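Local structure of Alr1585 protein (5C2I) at residues P114-F119 and S391-Q396; S236-D241 and D248-Y253. The protein is a dye-decolorizing (DyP-type) peroxidase of a cyanobacterium that binds haem and probably uses hydrogen peroxide to oxidise dyes and related substrates. The protein carries 1 engineered substitution. All blocks are in the same frame, centred on the assembly; numbering follows the deposited sequence.

Interaction 1: residues P114-F119 and S391-Q396. With EDO (1,2-ethanediol), chain G.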
ATOM      1  N   PRO A 114      17.569 -36.598  26.948  1.00 22.86           N
ATOM      2  CA  PRO A 114      18.355 -36.549  25.720  1.00 22.49           C
ATOM      3  C   PRO A 114      19.850 -36.407  25.974  1.00 22.68           C
ATOM      4  O   PRO A 114      20.270 -35.614  26.841  1.00 22.54           O
ATOM      5  CB  PRO A 114      17.740 -35.351  24.950  1.00 21.90           C
ATOM      6  CG  PRO A 114      16.294 -35.364  25.404  1.00 22.01           C
ATOM      7  CD  PRO A 114      16.376 -35.728  26.869  1.00 22.64           C
ATOM      8  N   GLY A 115      20.635 -37.165  25.207  1.00 22.32           N
ATOM      9  CA  GLY A 115      22.038 -37.350  25.485  1.00 22.69           C
ATOM     10  C   GLY A 115      23.030 -36.304  25.021  1.00 21.79           C
ATOM     11  O   GLY A 115      24.185 -36.347  25.443  1.00 21.60           O
ATOM     12  N   ASP A 116      22.620 -35.355  24.194  1.00 20.75           N
ATOM     13  CA  ASP A 116      23.570 -34.368  23.627  1.00 20.66           C
ATOM     14  C   ASP A 116      24.300 -33.624  24.722  1.00 21.78           C
ATOM     15  O   ASP A 116      23.671 -33.106  25.659  1.00 22.31           O
ATOM     16  CB  ASP A 116      22.807 -33.412  22.704  1.00 19.79           C
ATOM     17  CG  ASP A 116      23.687 -32.343  22.100  1.00 19.28           C
ATOM     18  OD1 ASP A 116      23.855 -31.288  22.731  1.00 18.64           O
ATOM     19  OD2 ASP A 116      24.222 -32.588  21.006  1.00 18.67           O
ATOM     20  N   LYS A 117      25.638 -33.559  24.661  1.00 22.48           N
ATOM     21  CA  LYS A 117      26.392 -32.997  25.815  1.00 24.07           C
ATOM     22  C   LYS A 117      26.179 -31.491  26.034  1.00 22.31           C
ATOM     23  O   LYS A 117      25.945 -31.061  27.175  1.00 21.57           O
ATOM     24  CB  LYS A 117      27.895 -33.337  25.743  1.00 27.00           C
ATOM     25  CG  LYS A 117      28.245 -34.786  25.962  1.00 31.95           C
ATOM     26  CD  LYS A 117      29.768 -34.961  25.880  1.00 37.28           C
ATOM     27  CE  LYS A 117      30.240 -36.303  26.409  1.00 41.82           C
ATOM     28  NZ  LYS A 117      29.343 -37.414  25.990  1.00 45.83           N
ATOM     29  N   PRO A 118      26.245 -30.671  24.968  1.00 20.95           N
ATOM     30  CA  PRO A 118      25.983 -29.258  25.199  1.00 20.50           C
ATOM     31  C   PRO A 118      24.568 -29.055  25.757  1.00 20.14           C
ATOM     32  O   PRO A 118      24.373 -28.235  26.665  1.00 20.30           O
ATOM     33  CB  PRO A 118      26.129 -28.654  23.800  1.00 20.15           C
ATOM     34  CG  PRO A 118      27.191 -29.532  23.167  1.00 20.88           C
ATOM     35  CD  PRO A 118      26.896 -30.905  23.668  1.00 21.04           C
ATOM     36  N   PHE A 119      23.603 -29.771  25.209  1.00 19.47           N
ATOM     37  CA  PHE A 119      22.200 -29.664  25.692  1.00 19.61           C
ATOM     38  C   PHE A 119      22.143 -29.942  27.198  1.00 20.65           C
ATOM     39  O   PHE A 119      21.535 -29.175  27.941  1.00 20.52           O
ATOM     40  CB  PHE A 119      21.302 -30.639  24.904  1.00 19.72           C
ATOM     41  CG  PHE A 119      20.006 -30.949  25.588  1.00 19.94           C
ATOM     42  CD1 PHE A 119      18.963 -30.073  25.513  1.00 19.65           C
ATOM     43  CD2 PHE A 119      19.870 -32.095  26.357  1.00 20.60           C
ATOM     44  CE1 PHE A 119      17.746 -30.366  26.137  1.00 19.94           C
ATOM     45  CE2 PHE A 119      18.666 -32.404  26.973  1.00 21.13           C
ATOM     46  CZ  PHE A 119      17.607 -31.530  26.886  1.00 20.58           C
ATOM     47  N   SER A 391      21.067 -32.495  14.894  1.00 16.33           N
ATOM     48  CA  SER A 391      21.035 -33.710  15.680  1.00 16.97           C
ATOM     49  C   SER A 391      22.154 -33.768  16.741  1.00 17.78           C
ATOM     50  O   SER A 391      22.115 -34.621  17.633  1.00 17.45           O
ATOM     51  CB  SER A 391      21.136 -34.934  14.784  1.00 17.73           C
ATOM     52  OG  SER A 391      22.338 -34.919  14.039  1.00 16.98           O
ATOM     53  N   ASN A 392      23.156 -32.899  16.613  1.00 16.73           N
ATOM     54  CA  ASN A 392      24.332 -32.924  17.473  1.00 17.76           C
ATOM     55  C   ASN A 392      24.888 -31.508  17.614  1.00 17.12           C
ATOM     56  O   ASN A 392      25.515 -30.977  16.675  1.00 17.56           O
ATOM     57  CB  ASN A 392      25.400 -33.881  16.902  1.00 18.20           C
ATOM     58  CG  ASN A 392      26.606 -34.051  17.816  1.00 19.40           C
ATOM     59  OD1 ASN A 392      27.060 -33.133  18.448  1.00 20.64           O
ATOM     60  ND2 ASN A 392      27.160 -35.225  17.825  1.00 21.21           N
ATOM     61  N   ILE A 393      24.655 -30.894  18.752  1.00 17.14           N
ATOM     62  CA  ILE A 393      25.052 -29.496  18.945  1.00 17.54           C
ATOM     63  C   ILE A 393      26.557 -29.372  18.933  1.00 17.88           C
ATOM     64  O   ILE A 393      27.103 -28.408  18.351  1.00 17.91           O
ATOM     65  CB  ILE A 393      24.464 -28.884  20.263  1.00 18.02           C
ATOM     66  CG1 ILE A 393      22.927 -28.862  20.179  1.00 17.54           C
ATOM     67  CG2 ILE A 393      24.990 -27.487  20.519  1.00 17.74           C
ATOM     68  CD1 ILE A 393      22.256 -28.503  21.495  1.00 17.63           C
ATOM     69  N   GLU A 394      27.241 -30.304  19.568  1.00 18.53           N
ATOM     70  CA  GLU A 394      28.698 -30.262  19.594  1.00 20.21           C
ATOM     71  C   GLU A 394      29.315 -30.240  18.188  1.00 19.57           C
ATOM     72  O   GLU A 394      30.281 -29.472  17.921  1.00 18.60           O
ATOM     73  CB  GLU A 394      29.266 -31.422  20.404  1.00 23.24           C
ATOM     74  CG  GLU A 394      30.761 -31.466  20.515  1.00 26.97           C
ATOM     75  CD  GLU A 394      31.163 -32.618  21.439  1.00 32.11           C
ATOM     76  OE1 GLU A 394      30.993 -32.475  22.664  1.00 32.68           O
ATOM     77  OE2 GLU A 394      31.557 -33.696  20.934  1.00 36.77           O
ATOM     78  N   ASN A 395      28.741 -31.031  17.304  1.00 18.80           N
ATOM     79  CA  ASN A 395      29.239 -31.171  15.949  1.00 18.53           C
ATOM     80  C   ASN A 395      28.650 -30.181  14.926  1.00 17.75           C
ATOM     81  O   ASN A 395      29.180 -30.026  13.823  1.00 16.96           O
ATOM     82  CB  ASN A 395      28.967 -32.574  15.450  1.00 18.66           C
ATOM     83  CG  ASN A 395      29.774 -32.879  14.195  1.00 19.40           C
ATOM     84  OD1 ASN A 395      30.977 -32.810  14.216  1.00 20.80           O
ATOM     85  ND2 ASN A 395      29.095 -33.185  13.100  1.00 19.46           N
ATOM     86  N   GLN A 396      27.592 -29.467  15.302  1.00 16.54           N
ATOM     87  CA  GLN A 396      26.908 -28.549  14.375  1.00 16.05           C
ATOM     88  C   GLN A 396      27.023 -27.104  14.877  1.00 15.11           C
ATOM     89  O   GLN A 396      28.089 -26.537  14.727  1.00 15.44           O
ATOM     90  CB  GLN A 396      25.486 -29.071  14.032  1.00 15.79           C
ATOM     91  CG  GLN A 396      25.650 -30.393  13.272  1.00 16.64           C
ATOM     92  CD  GLN A 396      24.376 -31.191  13.034  1.00 16.29           C
ATOM     93  OE1 GLN A 396      24.025 -32.084  13.812  1.00 16.16           O
ATOM     94  NE2 GLN A 396      23.668 -30.857  11.971  1.00 16.04           N
TER
HETATM   95  C1  EDO G 503      25.732 -35.131  13.044  1.00 29.17           C
HETATM   96  O1  EDO G 503      26.149 -33.915  13.675  1.00 26.40           O
HETATM   97  C2  EDO G 503      26.021 -35.234  11.545  1.00 29.07           C
HETATM   98  O2  EDO G 503      25.546 -34.160  10.736  1.00 27.81           O
HETATM   99  O   HOH W   1      23.684 -35.325  20.045  1.00 21.20           O
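D116 and P118, at the start of the helix 117-121, lie alongside N392 and E394 of the loop between strand 383-390 and helix 397-405, with the CA atoms of D116 and N392 6.4 Å apart and those of P118 and E394 6.3 Å apart. The aspartate carries the polar half of the contact, its two oxygens facing different backbones. OD1 turns back on its own chain and takes the amide of F119 (N to OD1, 2.9 Å) on its anti lone pair, the bond of a helix N-cap. OD2 reaches across to the backbone N of I393, also 2.9 Å away; this donor comes from the syn side, 30° out of the carboxylate plane. With CG anti to the backbone N (chi1 179°), the carboxylate can serve both amides at once. One water donates to OD2 and to the carbonyl O of S391, a second bridge between the segments. A short, flat, charged side chain with two acceptors suits this place.

The apolar half belongs to I393, whose CG1-CD1 arm lies beside OD1 of D116 and ends near CB of F119, while CG2 meets CB of P118 at 3.7 Å; Y253 and Y455 also touch I393. P118 suits the first turn of a helix, where its missing N-H costs no bond, and its CG lies against CB of E394 at 3.9 Å. Within the loop, OD1 of N392 accepts from N of N395 (2.9 Å), an Asx motif before helix 397-405, with the donor above the carbonyl plane.

Two amide donors and a water thus surround one carboxylate, and the N-terminal end of the helix would probably favour its charged form, so the cap that starts 117-121 also ties this helix to the loop of the C-terminal family region.

Interaction 2: residues S236-D241 and D248-Y253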
ATOM      1  N   SER A 236      21.164 -35.655  10.154  1.00 18.95           N
ATOM      2  CA  SER A 236      21.815 -34.392  10.408  1.00 18.44           C
ATOM      3  C   SER A 236      20.903 -33.409  11.165  1.00 17.23           C
ATOM      4  O   SER A 236      21.349 -32.336  11.580  1.00 16.16           O
ATOM      5  CB  SER A 236      22.334 -33.741   9.130  1.00 19.22           C
ATOM      6  OG  SER A 236      21.204 -33.253   8.417  1.00 20.80           O
ATOM      7  N   ILE A 237      19.655 -33.796  11.394  1.00 16.89           N
ATOM      8  CA  ILE A 237      18.742 -32.936  12.123  1.00 16.95           C
ATOM      9  C   ILE A 237      17.867 -33.682  13.161  1.00 17.79           C
ATOM     10  O   ILE A 237      17.521 -33.092  14.192  1.00 17.71           O
ATOM     11  CB  ILE A 237      17.867 -32.115  11.126  1.00 16.63           C
ATOM     12  CG1 ILE A 237      17.134 -30.979  11.799  1.00 15.93           C
ATOM     13  CG2 ILE A 237      16.871 -33.000  10.354  1.00 16.47           C
ATOM     14  CD1 ILE A 237      16.467 -30.005  10.838  1.00 16.03           C
ATOM     15  N   LEU A 238      17.492 -34.933  12.880  1.00 18.18           N
ATOM     16  CA  LEU A 238      16.657 -35.703  13.799  1.00 18.40           C
ATOM     17  C   LEU A 238      17.437 -36.636  14.702  1.00 18.83           C
ATOM     18  O   LEU A 238      18.430 -37.177  14.297  1.00 18.17           O
ATOM     19  CB  LEU A 238      15.619 -36.516  13.010  1.00 18.95           C
ATOM     20  CG  LEU A 238      14.716 -35.710  12.080  1.00 18.42           C
ATOM     21  CD1 LEU A 238      13.622 -36.583  11.521  1.00 19.44           C
ATOM     22  CD2 LEU A 238      14.117 -34.497  12.772  1.00 18.14           C
ATOM     23  N   VAL A 239      16.918 -36.861  15.904  1.00 20.22           N
ATOM     24  CA  VAL A 239      17.365 -37.951  16.759  1.00 22.57           C
ATOM     25  C   VAL A 239      16.137 -38.638  17.332  1.00 21.81           C
ATOM     26  O   VAL A 239      15.074 -38.014  17.571  1.00 20.45           O
ATOM     27  CB  VAL A 239      18.262 -37.602  17.960  1.00 25.15           C
ATOM     28  CG1 VAL A 239      19.685 -37.258  17.511  1.00 26.21           C
ATOM     29  CG2 VAL A 239      17.613 -36.507  18.748  1.00 25.31           C
ATOM     30  N   GLU A 240      16.310 -39.901  17.604  1.00 22.96           N
ATOM     31  CA  GLU A 240      15.258 -40.658  18.278  1.00 25.00           C
ATOM     32  C   GLU A 240      14.932 -39.996  19.604  1.00 23.01           C
ATOM     33  O   GLU A 240      15.824 -39.674  20.384  1.00 22.67           O
ATOM     34  CB  GLU A 240      15.697 -42.079  18.565  1.00 29.79           C
ATOM     35  CG  GLU A 240      15.510 -43.013  17.421  1.00 35.37           C
ATOM     36  CD  GLU A 240      15.894 -44.442  17.784  1.00 40.15           C
ATOM     37  OE1 GLU A 240      15.875 -44.822  18.971  1.00 44.48           O
ATOM     38  OE2 GLU A 240      16.252 -45.168  16.854  1.00 45.20           O
ATOM     39  N   ASP A 241      13.652 -39.797  19.876  1.00 22.13           N
ATOM     40  CA  ASP A 241      13.270 -39.338  21.198  1.00 21.58           C
ATOM     41  C   ASP A 241      13.336 -40.578  22.128  1.00 22.52           C
ATOM     42  O   ASP A 241      12.536 -41.494  21.994  1.00 22.47           O
ATOM     43  CB  ASP A 241      11.877 -38.748  21.174  1.00 21.48           C
ATOM     44  CG  ASP A 241      11.414 -38.245  22.550  1.00 21.59           C
ATOM     45  OD1 ASP A 241      12.090 -38.520  23.578  1.00 21.64           O
ATOM     46  OD2 ASP A 241      10.380 -37.547  22.561  1.00 21.50           O
ATOM     47  N   ASP A 248       8.577 -44.698  15.469  1.00 31.79           N
ATOM     48  CA  ASP A 248       9.242 -43.679  14.716  1.00 29.93           C
ATOM     49  C   ASP A 248       9.070 -42.316  15.372  1.00 26.36           C
ATOM     50  O   ASP A 248       8.654 -41.380  14.730  1.00 24.80           O
ATOM     51  CB  ASP A 248       8.649 -43.715  13.285  1.00 32.16           C
ATOM     52  CG  ASP A 248       9.259 -44.797  12.429  1.00 33.36           C
ATOM     53  OD1 ASP A 248      10.442 -45.151  12.652  1.00 35.71           O
ATOM     54  OD2 ASP A 248       8.592 -45.248  11.498  1.00 33.02           O
ATOM     55  N   SER A 249       9.417 -42.216  16.646  1.00 25.77           N
ATOM     56  CA  SER A 249       9.308 -40.961  17.419  1.00 23.46           C
ATOM     57  C   SER A 249      10.620 -40.205  17.464  1.00 21.66           C
ATOM     58  O   SER A 249      11.605 -40.679  18.073  1.00 20.97           O
ATOM     59  CB  SER A 249       8.910 -41.284  18.860  1.00 23.80           C
ATOM     60  OG  SER A 249       7.594 -41.816  18.905  1.00 25.48           O
ATOM     61  N   TYR A 250      10.644 -39.032  16.824  1.00 20.79           N
ATOM     62  CA  TYR A 250      11.874 -38.265  16.675  1.00 20.28           C
ATOM     63  C   TYR A 250      11.711 -36.857  17.165  1.00 19.08           C
ATOM     64  O   TYR A 250      10.574 -36.333  17.240  1.00 19.21           O
ATOM     65  CB  TYR A 250      12.320 -38.234  15.198  1.00 20.09           C
ATOM     66  CG  TYR A 250      12.886 -39.542  14.750  1.00 21.24           C
ATOM     67  CD1 TYR A 250      12.062 -40.599  14.400  1.00 22.16           C
ATOM     68  CD2 TYR A 250      14.269 -39.749  14.732  1.00 21.35           C
ATOM     69  CE1 TYR A 250      12.580 -41.835  14.035  1.00 24.09           C
ATOM     70  CE2 TYR A 250      14.781 -40.989  14.378  1.00 22.76           C
ATOM     71  CZ  TYR A 250      13.945 -42.018  14.030  1.00 23.90           C
ATOM     72  OH  TYR A 250      14.470 -43.248  13.681  1.00 26.46           O
ATOM     73  N   GLY A 251      12.865 -36.257  17.470  1.00 17.69           N
ATOM     74  CA  GLY A 251      12.968 -34.873  17.866  1.00 16.94           C
ATOM     75  C   GLY A 251      14.240 -34.260  17.269  1.00 17.20           C
ATOM     76  O   GLY A 251      14.896 -34.868  16.398  1.00 16.87           O
ATOM     77  N   SER A 252      14.558 -33.049  17.716  1.00 16.16           N
ATOM     78  CA  SER A 252      15.728 -32.319  17.259  1.00 15.34           C
ATOM     79  C   SER A 252      16.175 -31.377  18.336  1.00 15.14           C
ATOM     80  O   SER A 252      15.394 -30.993  19.205  1.00 15.67           O
ATOM     81  CB  SER A 252      15.421 -31.552  15.954  1.00 14.78           C
ATOM     82  OG  SER A 252      16.613 -30.941  15.429  1.00 14.29           O
ATOM     83  N   TYR A 253      17.462 -31.018  18.308  1.00 15.08           N
ATOM     84  CA  TYR A 253      18.026 -30.087  19.266  1.00 15.31           C
ATOM     85  C   TYR A 253      17.993 -28.661  18.734  1.00 15.06           C
ATOM     86  O   TYR A 253      18.394 -28.404  17.607  1.00 14.47           O
ATOM     87  CB  TYR A 253      19.470 -30.466  19.605  1.00 15.50           C
ATOM     88  CG  TYR A 253      19.592 -31.743  20.384  1.00 16.82           C
ATOM     89  CD1 TYR A 253      19.317 -31.759  21.766  1.00 17.32           C
ATOM     90  CD2 TYR A 253      19.948 -32.937  19.773  1.00 17.33           C
ATOM     91  CE1 TYR A 253      19.384 -32.938  22.483  1.00 18.68           C
ATOM     92  CE2 TYR A 253      20.095 -34.114  20.499  1.00 18.45           C
ATOM     93  CZ  TYR A 253      19.814 -34.104  21.865  1.00 19.11           C
ATOM     94  OH  TYR A 253      19.926 -35.278  22.582  1.00 21.59           O
TER
HETATM   95  O   HOH W   2      16.789 -44.008  14.647  1.00 36.18           O
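With CG anti to the carbonyl carbon (chi1 -74°), the ring of Y250 lies beside the backbone of V239 and E240, while S252 holds OG anti to its backbone N (chi1 -174°) and thereby brings the hydroxyl to I237. That hydroxyl donates to the carbonyl O of I237 at 2.6 Å from OG, with O of Q390 as a second acceptor that must share the one proton; a small hydroxyl side chain suits a spot squeezed between backbone carbonyls.

Alongside these side chains the backbones pair as antiparallel strands. V239 and G251 form a hydrogen-bonded pair, N of V239 to O of G251 at 2.9 Å and N of G251 to O of V239 at 2.8 Å, the latter nearly straight at 168°. One step on, E240 faces Y250 as a non-hydrogen-bonded pair, and N of D241 then reaches O of S249 at 2.9 Å.

The Y250 ring fills the side of the ladder between L238 and E240. Its CD2 comes within 3.9 Å of CB of L238, and its CE2 meets CG of E240 at 3.7 Å, the carboxylate plane standing perpendicular to the ring. Beyond the ring, one water joins the Y250 OH to OE2 of E240. L26 of helix 24-29 packs on the same tyrosine. Were it replaced by an alanine, L238 and the CG of E240 would probably lose their aromatic neighbour, and the bridging water its phenol partner. V239, branched at CB as suits a strand, sets CG2 3.9 Å from CE2 of Y253 and also touches F457.

The arrangement is a beta hairpin, in which the short strand 239-240 is laid antiparallel on the start of the long strand 250-261, at the margin of the C-terminal sheet of the DyP-type alpha+beta fold.

Interaction 2 is local and mostly buried, a hairpin whose bonds run largely from backbone to backbone; interaction 1 is only partly buried and joins residues far apart in sequence through one carboxylate and a small apolar patch. They touch directly. The hydroxyl of Y253, from the strand of interaction 2, is hydrogen-bonded to N of D116, and its ring meets that of F119. In addition, NE2 of Q396 donates to O of S236. The start of strand 250-261 thereby lies against the start of helix 117-121, while 236-241 is joined to the loop 391-396, tying parts of both family regions together; the centres of the two interactions are about 12 Å apart.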